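PDB 4MC3: (2Z,6E)-hedycaryol synthase from Kitasatospora setae, which catalyses the magnesium-dependent 1,11-cyclisation of (2E,6E)-farnesyl diphosphate, with addition of water, to (2Z,6E)-hedycaryol and diphosphate. Local coordinates for residues A[23-26]-A[27-31]; A[126-129]-A[130-134]; A[235-238]-A[239-242]. One frame throughout, in Å; residues are numbered along the deposited sequence.

Interaction 1. Residues A[23-26]-A[27-31]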
loop_
_atom_site.group_PDB
_atom_site.type_symbol
_atom_site.label_atom_id
_atom_site.label_comp_id
_atom_site.label_asym_id
_atom_site.label_seq_id
_atom_site.Cartn_x
_atom_site.Cartn_y
_atom_site.Cartn_z
ATOM N N GLU A 23 -17.358 -12.969 4.865
ATOM C CA GLU A 23 -17.267 -12.982 6.330
ATOM C C GLU A 23 -16.383 -11.850 6.873
ATOM O O GLU A 23 -16.741 -11.160 7.848
ATOM C CB GLU A 23 -16.692 -14.314 6.791
ATOM C CG GLU A 23 -16.741 -14.599 8.282
ATOM C CD GLU A 23 -16.637 -16.102 8.589
ATOM O OE1 GLU A 23 -16.309 -16.902 7.669
ATOM O OE2 GLU A 23 -16.890 -16.487 9.756
ATOM N N ALA A 24 -15.230 -11.632 6.245
ATOM C CA ALA A 24 -14.359 -10.529 6.714
ATOM C C ALA A 24 -15.048 -9.174 6.525
ATOM O O ALA A 24 -14.884 -8.297 7.350
ATOM C CB ALA A 24 -13.063 -10.534 5.971
ATOM N N SER A 25 -15.775 -8.994 5.421
ATOM C CA SER A 25 -16.492 -7.747 5.138
ATOM C C SER A 25 -17.535 -7.444 6.197
ATOM O O SER A 25 -17.625 -6.315 6.657
ATOM C CB SER A 25 -17.169 -7.773 3.771
ATOM O OG SER A 25 -17.846 -6.539 3.564
ATOM N N ARG A 26 -18.269 -8.463 6.643
ATOM C CA ARG A 26 -19.230 -8.248 7.757
ATOM C C ARG A 26 -18.490 -7.831 9.038
ATOM O O ARG A 26 -18.974 -6.962 9.766
ATOM C CB ARG A 26 -20.076 -9.507 8.006
ATOM C CG ARG A 26 -21.281 -9.646 7.091
ATOM C CD ARG A 26 -22.229 -10.739 7.590
ATOM N NE ARG A 26 -21.569 -12.042 7.717
ATOM C CZ ARG A 26 -21.397 -12.921 6.715
ATOM N NH1 ARG A 26 -21.826 -12.646 5.480
ATOM N NH2 ARG A 26 -20.776 -14.086 6.942
ATOM N N ALA A 27 -17.316 -8.428 9.318
ATOM C CA ALA A 27 -16.561 -8.045 10.510
ATOM C C ALA A 27 -16.048 -6.595 10.349
ATOM O O ALA A 27 -16.017 -5.834 11.293
ATOM C CB ALA A 27 -15.422 -8.984 10.761
ATOM N N MET A 28 -15.604 -6.238 9.149
ATOM C CA MET A 28 -15.159 -4.864 8.886
ATOM C C MET A 28 -16.248 -3.847 9.180
ATOM O O MET A 28 -16.044 -2.869 9.907
ATOM C CB MET A 28 -14.727 -4.730 7.450
ATOM C CG MET A 28 -14.205 -3.360 7.068
ATOM S SD MET A 28 -14.032 -3.039 5.297
ATOM C CE MET A 28 -15.784 -3.017 4.786
ATOM N N TRP A 29 -17.424 -4.087 8.621
ATOM C CA TRP A 29 -18.559 -3.186 8.801
ATOM C C TRP A 29 -19.010 -3.078 10.240
ATOM O O TRP A 29 -19.403 -2.012 10.706
ATOM C CB TRP A 29 -19.722 -3.625 7.908
ATOM C CG TRP A 29 -19.632 -3.007 6.650
ATOM C CD1 TRP A 29 -19.271 -3.581 5.481
ATOM C CD2 TRP A 29 -19.766 -1.618 6.399
ATOM N NE1 TRP A 29 -19.211 -2.645 4.507
ATOM C CE2 TRP A 29 -19.519 -1.421 5.043
ATOM C CE3 TRP A 29 -20.113 -0.502 7.210
ATOM C CZ2 TRP A 29 -19.631 -0.169 4.437
ATOM C CZ3 TRP A 29 -20.211 0.732 6.619
ATOM C CH2 TRP A 29 -19.969 0.894 5.241
ATOM N N GLU A 30 -19.002 -4.183 10.942
ATOM C CA GLU A 30 -19.241 -4.176 12.369
ATOM C C GLU A 30 -18.262 -3.274 13.135
ATOM O O GLU A 30 -18.640 -2.507 14.036
ATOM C CB GLU A 30 -19.148 -5.604 12.788
ATOM C CG GLU A 30 -19.083 -5.866 14.237
ATOM C CD GLU A 30 -20.100 -6.890 14.630
ATOM O OE1 GLU A 30 -20.412 -7.896 13.906
ATOM O OE2 GLU A 30 -20.597 -6.613 15.695
ATOM N N TRP A 31 -16.995 -3.331 12.744
ATOM C CA TRP A 31 -15.973 -2.496 13.404
ATOM C C TRP A 31 -16.201 -1.016 13.043
ATOM O O TRP A 31 -16.065 -0.093 13.893
ATOM C CB TRP A 31 -14.586 -2.996 13.011
ATOM C CG TRP A 31 -13.462 -2.239 13.624
ATOM C CD1 TRP A 31 -12.916 -2.449 14.850
ATOM C CD2 TRP A 31 -12.710 -1.201 13.022
ATOM N NE1 TRP A 31 -11.894 -1.575 15.080
ATOM C CE2 TRP A 31 -11.736 -0.802 13.958
ATOM C CE3 TRP A 31 -12.741 -0.568 11.774
ATOM C CZ2 TRP A 31 -10.831 0.206 13.681
ATOM C CZ3 TRP A 31 -11.838 0.406 11.511
ATOM C CH2 TRP A 31 -10.913 0.793 12.443
#
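S25 and W29, one helical turn apart, meet through their side chains. The hydroxyl oxygen OG of S25 lies in the plane of the indole at its edge, 3.8 Å from W29 CD1. A chi1 of 180° sets OG anti to the backbone N, and there it is hydrogen-bonded to D53 OD2 of helix 52-59. Serine suits the place because it is short enough to stand beside the indole and still offer a polar end to that carboxylate. In the backbone, S25 O accepts from W29 N at 3.0 Å, a nearly straight bond (169° at the hydrogen), and W29 CD1 sits 3.4 Å from the same oxygen. On the buried side M28 N donates to A24 O at 2.8 Å; small A24 packs on L68 and T69 of helix 65-84, and M28 reaches A52 and D53. The solvent side is looser. E23, R26 and E30 are exposed, and E30 meets R26 through the E30 N to R26 O bond, 3.0 Å, and through CB on the same oxygen; long charged side chains suit such an exposed flank. An amphipathic alpha-helix like this, one flank packed and the other exposed, is expected in the all-helical class I terpene synthase fold.

Interaction 2. Residues A[126-129]-A[130-134]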
loop_
_atom_site.group_PDB
_atom_site.type_symbol
_atom_site.label_atom_id
_atom_site.label_comp_id
_atom_site.label_asym_id
_atom_site.label_seq_id
_atom_site.Cartn_x
_atom_site.Cartn_y
_atom_site.Cartn_z
ATOM N N LEU A 126 -6.738 0.633 17.238
ATOM C CA LEU A 126 -6.454 -0.367 16.212
ATOM C C LEU A 126 -4.958 -0.711 16.281
ATOM O O LEU A 126 -4.556 -1.869 16.183
ATOM C CB LEU A 126 -6.846 0.094 14.825
ATOM C CG LEU A 126 -6.619 -0.934 13.709
ATOM C CD1 LEU A 126 -7.400 -2.227 13.951
ATOM C CD2 LEU A 126 -7.014 -0.349 12.363
ATOM N N TRP A 127 -4.112 0.290 16.449
ATOM C CA TRP A 127 -2.677 0.025 16.627
ATOM C C TRP A 127 -2.386 -0.782 17.874
ATOM O O TRP A 127 -1.592 -1.714 17.814
ATOM C CB TRP A 127 -1.837 1.318 16.539
ATOM C CG TRP A 127 -0.373 1.068 16.769
ATOM C CD1 TRP A 127 0.385 1.580 17.782
ATOM C CD2 TRP A 127 0.474 0.169 16.040
ATOM N NE1 TRP A 127 1.663 1.066 17.681
ATOM C CE2 TRP A 127 1.717 0.172 16.659
ATOM C CE3 TRP A 127 0.276 -0.669 14.959
ATOM C CZ2 TRP A 127 2.774 -0.604 16.181
ATOM C CZ3 TRP A 127 1.318 -1.437 14.485
ATOM C CH2 TRP A 127 2.541 -1.420 15.128
ATOM N N GLN A 128 -3.027 -0.456 18.998
ATOM C CA GLN A 128 -2.844 -1.277 20.187
ATOM C C GLN A 128 -3.148 -2.752 19.921
ATOM O O GLN A 128 -2.357 -3.660 20.331
ATOM C CB GLN A 128 -3.669 -0.756 21.386
ATOM C CG GLN A 128 -3.377 -1.510 22.713
ATOM C CD GLN A 128 -4.100 -2.863 22.924
ATOM O OE1 GLN A 128 -5.090 -3.231 22.235
ATOM N NE2 GLN A 128 -3.599 -3.627 23.897
ATOM N N GLU A 129 -4.255 -3.027 19.262
ATOM C CA GLU A 129 -4.664 -4.398 18.928
ATOM C C GLU A 129 -3.675 -5.081 17.978
ATOM O O GLU A 129 -3.337 -6.247 18.114
ATOM C CB GLU A 129 -6.084 -4.413 18.358
ATOM C CG GLU A 129 -6.531 -5.765 17.773
ATOM C CD GLU A 129 -7.915 -5.780 17.108
ATOM O OE1 GLU A 129 -8.600 -4.720 16.985
ATOM O OE2 GLU A 129 -8.330 -6.900 16.681
ATOM N N THR A 130 -3.216 -4.340 16.991
ATOM C CA THR A 130 -2.320 -4.865 15.982
ATOM C C THR A 130 -0.930 -5.183 16.561
ATOM O O THR A 130 -0.303 -6.217 16.211
ATOM C CB THR A 130 -2.271 -3.851 14.816
ATOM O OG1 THR A 130 -3.600 -3.670 14.262
ATOM C CG2 THR A 130 -1.380 -4.365 13.698
ATOM N N ALA A 131 -0.406 -4.307 17.396
ATOM C CA ALA A 131 0.949 -4.448 17.931
ATOM C C ALA A 131 1.020 -5.545 18.992
ATOM O O ALA A 131 2.080 -6.084 19.215
ATOM C CB ALA A 131 1.432 -3.154 18.520
ATOM N N LEU A 132 -0.101 -5.828 19.670
ATOM C CA LEU A 132 -0.128 -6.754 20.790
ATOM C C LEU A 132 0.292 -8.149 20.404
ATOM O O LEU A 132 -0.306 -8.786 19.542
ATOM C CB LEU A 132 -1.543 -6.824 21.389
ATOM C CG LEU A 132 -1.772 -7.786 22.556
ATOM C CD1 LEU A 132 -1.079 -7.149 23.719
ATOM C CD2 LEU A 132 -3.272 -7.971 22.839
ATOM N N GLY A 133 1.366 -8.607 21.050
ATOM C CA GLY A 133 1.880 -9.891 20.696
ATOM C C GLY A 133 2.607 -10.068 19.389
ATOM O O GLY A 133 2.916 -11.218 18.998
ATOM N N ARG A 134 2.894 -8.950 18.707
ATOM C CA ARG A 134 3.627 -8.931 17.462
ATOM C C ARG A 134 5.063 -8.444 17.747
ATOM O O ARG A 134 5.298 -7.585 18.547
ATOM C CB ARG A 134 2.957 -8.004 16.437
ATOM C CG ARG A 134 1.931 -8.691 15.506
ATOM C CD ARG A 134 0.734 -9.151 16.294
ATOM N NE ARG A 134 -0.257 -9.976 15.579
ATOM C CZ ARG A 134 -1.540 -9.690 15.489
ATOM N NH1 ARG A 134 -2.028 -8.593 16.043
ATOM N NH2 ARG A 134 -2.361 -10.530 14.894
HETATM O O HOH W 1 -4.622 -8.433 16.080
#
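L126 and T130 are joined by the regular i to i+4 bond, T130 N to L126 O, in the last full turn of helix 118-131, which ends as L132 leaves helical geometry and a type II beta turn runs from A131 to R134. L126 O is gripped twice, for T130 OG1 also donates to it at 2.8 Å, coming from above the carbonyl plane, 39° out of it. Threonine suits this buried place: with chi1 at -60° OG1 is placed beside its own backbone N, facing L126 O, while CG2, anti to that N, lies 4.1 Å from W127 CZ3. The same hydroxyl is hydrogen-bonded to W74 NE1, which ties the turn to helix 65-84.

On the neighbouring flank the methyl of A131 rests over one face of the W127 indole, a CH-pi contact with CB 3.9 Å from the centroid of the six-membered ring and 18° off its normal. Alanine's single methyl can sit close over the ring, offset toward its rim, and the W127 ring also meets that of F142 of helix 136-160, the two planes nearly parallel.

At the helix end the L132 N to Q128 O bond is weak. R134, folding back with a bend at chi2, sends NH1 to T130 O at 2.9 Å from above the carbonyl plane, and a water accepting from NH1 at 2.6 Å donates a longer bond to E129 O. Arginine is thus long enough to serve T130 O directly and E129 O through water, two carbonyls of the last turn. G133, with positive phi, takes the third position of the turn, where glycine is common. This is a helix C-terminus running into a type II turn, here linking two helices of the all-alpha terpene synthase fold.

Interaction 3. Residues A[235-238]-A[239-242]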
loop_
_atom_site.group_PDB
_atom_site.type_symbol
_atom_site.label_atom_id
_atom_site.label_comp_id
_atom_site.label_asym_id
_atom_site.label_seq_id
_atom_site.Cartn_x
_atom_site.Cartn_y
_atom_site.Cartn_z
ATOM N N GLN A 235 -1.980 17.363 -9.202
ATOM C CA GLN A 235 -0.793 17.464 -10.025
ATOM C C GLN A 235 0.084 16.210 -9.869
ATOM O O GLN A 235 0.985 15.957 -10.694
ATOM C CB GLN A 235 -0.023 18.726 -9.575
ATOM C CG GLN A 235 0.721 19.488 -10.663
ATOM C CD GLN A 235 -0.169 19.959 -11.811
ATOM O OE1 GLN A 235 -1.382 20.112 -11.662
ATOM N NE2 GLN A 235 0.443 20.198 -12.967
ATOM N N HIS A 236 -0.182 15.429 -8.811
ATOM C CA HIS A 236 0.763 14.432 -8.300
ATOM C C HIS A 236 0.443 13.110 -8.944
ATOM O O HIS A 236 -0.158 12.208 -8.329
ATOM C CB HIS A 236 0.781 14.358 -6.763
ATOM C CG HIS A 236 1.311 15.595 -6.125
ATOM N ND1 HIS A 236 0.533 16.711 -5.914
ATOM C CD2 HIS A 236 2.555 15.915 -5.705
ATOM C CE1 HIS A 236 1.275 17.660 -5.367
ATOM N NE2 HIS A 236 2.504 17.199 -5.224
ATOM N N ASN A 237 0.923 12.987 -10.180
ATOM C CA ASN A 237 0.568 11.892 -11.087
ATOM C C ASN A 237 1.691 11.855 -12.088
ATOM O O ASN A 237 2.045 12.871 -12.678
ATOM C CB ASN A 237 -0.775 12.170 -11.732
ATOM C CG ASN A 237 -1.263 11.055 -12.630
ATOM O OD1 ASN A 237 -0.641 10.716 -13.622
ATOM N ND2 ASN A 237 -2.438 10.498 -12.287
ATOM N N ALA A 238 2.232 10.677 -12.313
ATOM C CA ALA A 238 3.396 10.545 -13.181
ATOM C C ALA A 238 3.069 10.995 -14.609
ATOM O O ALA A 238 3.927 11.515 -15.307
ATOM C CB ALA A 238 3.894 9.108 -13.188
ATOM N N VAL A 239 1.855 10.733 -15.068
ATOM C CA VAL A 239 1.465 11.130 -16.414
ATOM C C VAL A 239 1.576 12.640 -16.567
ATOM O O VAL A 239 2.218 13.168 -17.486
ATOM C CB VAL A 239 0.063 10.663 -16.762
ATOM C CG1 VAL A 239 -0.303 11.179 -18.159
ATOM C CG2 VAL A 239 -0.041 9.159 -16.725
ATOM N N THR A 240 0.953 13.324 -15.643
ATOM C CA THR A 240 0.954 14.790 -15.619
ATOM C C THR A 240 2.357 15.356 -15.492
ATOM O O THR A 240 2.681 16.338 -16.125
ATOM C CB THR A 240 0.055 15.281 -14.459
ATOM O OG1 THR A 240 -1.229 14.688 -14.650
ATOM C CG2 THR A 240 -0.059 16.782 -14.430
ATOM N N ILE A 241 3.163 14.769 -14.613
ATOM C CA ILE A 241 4.509 15.239 -14.363
ATOM C C ILE A 241 5.343 15.192 -15.647
ATOM O O ILE A 241 6.082 16.142 -15.954
ATOM C CB ILE A 241 5.158 14.460 -13.219
ATOM C CG1 ILE A 241 4.510 14.881 -11.878
ATOM C CG2 ILE A 241 6.651 14.675 -13.186
ATOM C CD1 ILE A 241 4.784 13.935 -10.713
ATOM N N ILE A 242 5.255 14.091 -16.368
ATOM C CA ILE A 242 5.984 13.929 -17.650
ATOM C C ILE A 242 5.438 14.909 -18.697
ATOM O O ILE A 242 6.215 15.633 -19.340
ATOM C CB ILE A 242 5.950 12.474 -18.151
ATOM C CG1 ILE A 242 6.746 11.577 -17.165
ATOM C CG2 ILE A 242 6.478 12.356 -19.589
ATOM C CD1 ILE A 242 6.561 10.094 -17.398
#
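N237 and V239 run side by side in the same direction, and this alignment brings the amide oxygen OD1 of N237 to within 2.9 Å of V239 N. The N-H lies in the plane of the side-chain carbonyl, though the bond is bent to 136° at the hydrogen. With chi1 at -177°, CG stands anti to the backbone N, and the amide reaches forward over the first turn, OD1 also lying 3.2 Å from V239 CB. This is an N-cap: asparagine, just before helix 238-246, supplies an acceptor for a first-turn N-H that has no carbonyl of a preceding turn to bind, and its backbone O takes I241 N at 2.9 Å. The amide's other end, ND2, donates to D222 O in the NXXXSXXXE motif, whose N221 and S225 are expected, by similarity, to bind magnesium; D222 also accepts from A238 N.

T240 crosses N237 at about a right angle, OG1 lying 3.9 Å from N237 CB. Q235 likewise meets T240 crosswise from the loop, NE2 being 3.7 Å from the methyl CG2, although this glutamine is poorly ordered. I241, with CG1 beside its backbone N, lays that branch 3.3 Å from N237 O, while the small A238 packs against Y171 of helix 168-178.

Interactions 1 and 2 lie in series along the chain with centres 18 Å apart, and they meet directly: W31 CH2 of the first packs 4.1 Å from L126 CD2 of the second. Both also lean on helix 65-84, against which A24, A27 and L126 rest. Interaction 3 stands on the other side of the chain's centre, 36 and 37 Å from them centre to centre. The bound nerolidol is about 10 Å from the side chain of M28, about 12 Å from that of L126 and about 11 Å from that of N237. Interaction 3 borders the probable magnesium site, the side chain of N237 being about 4 Å from that of S225.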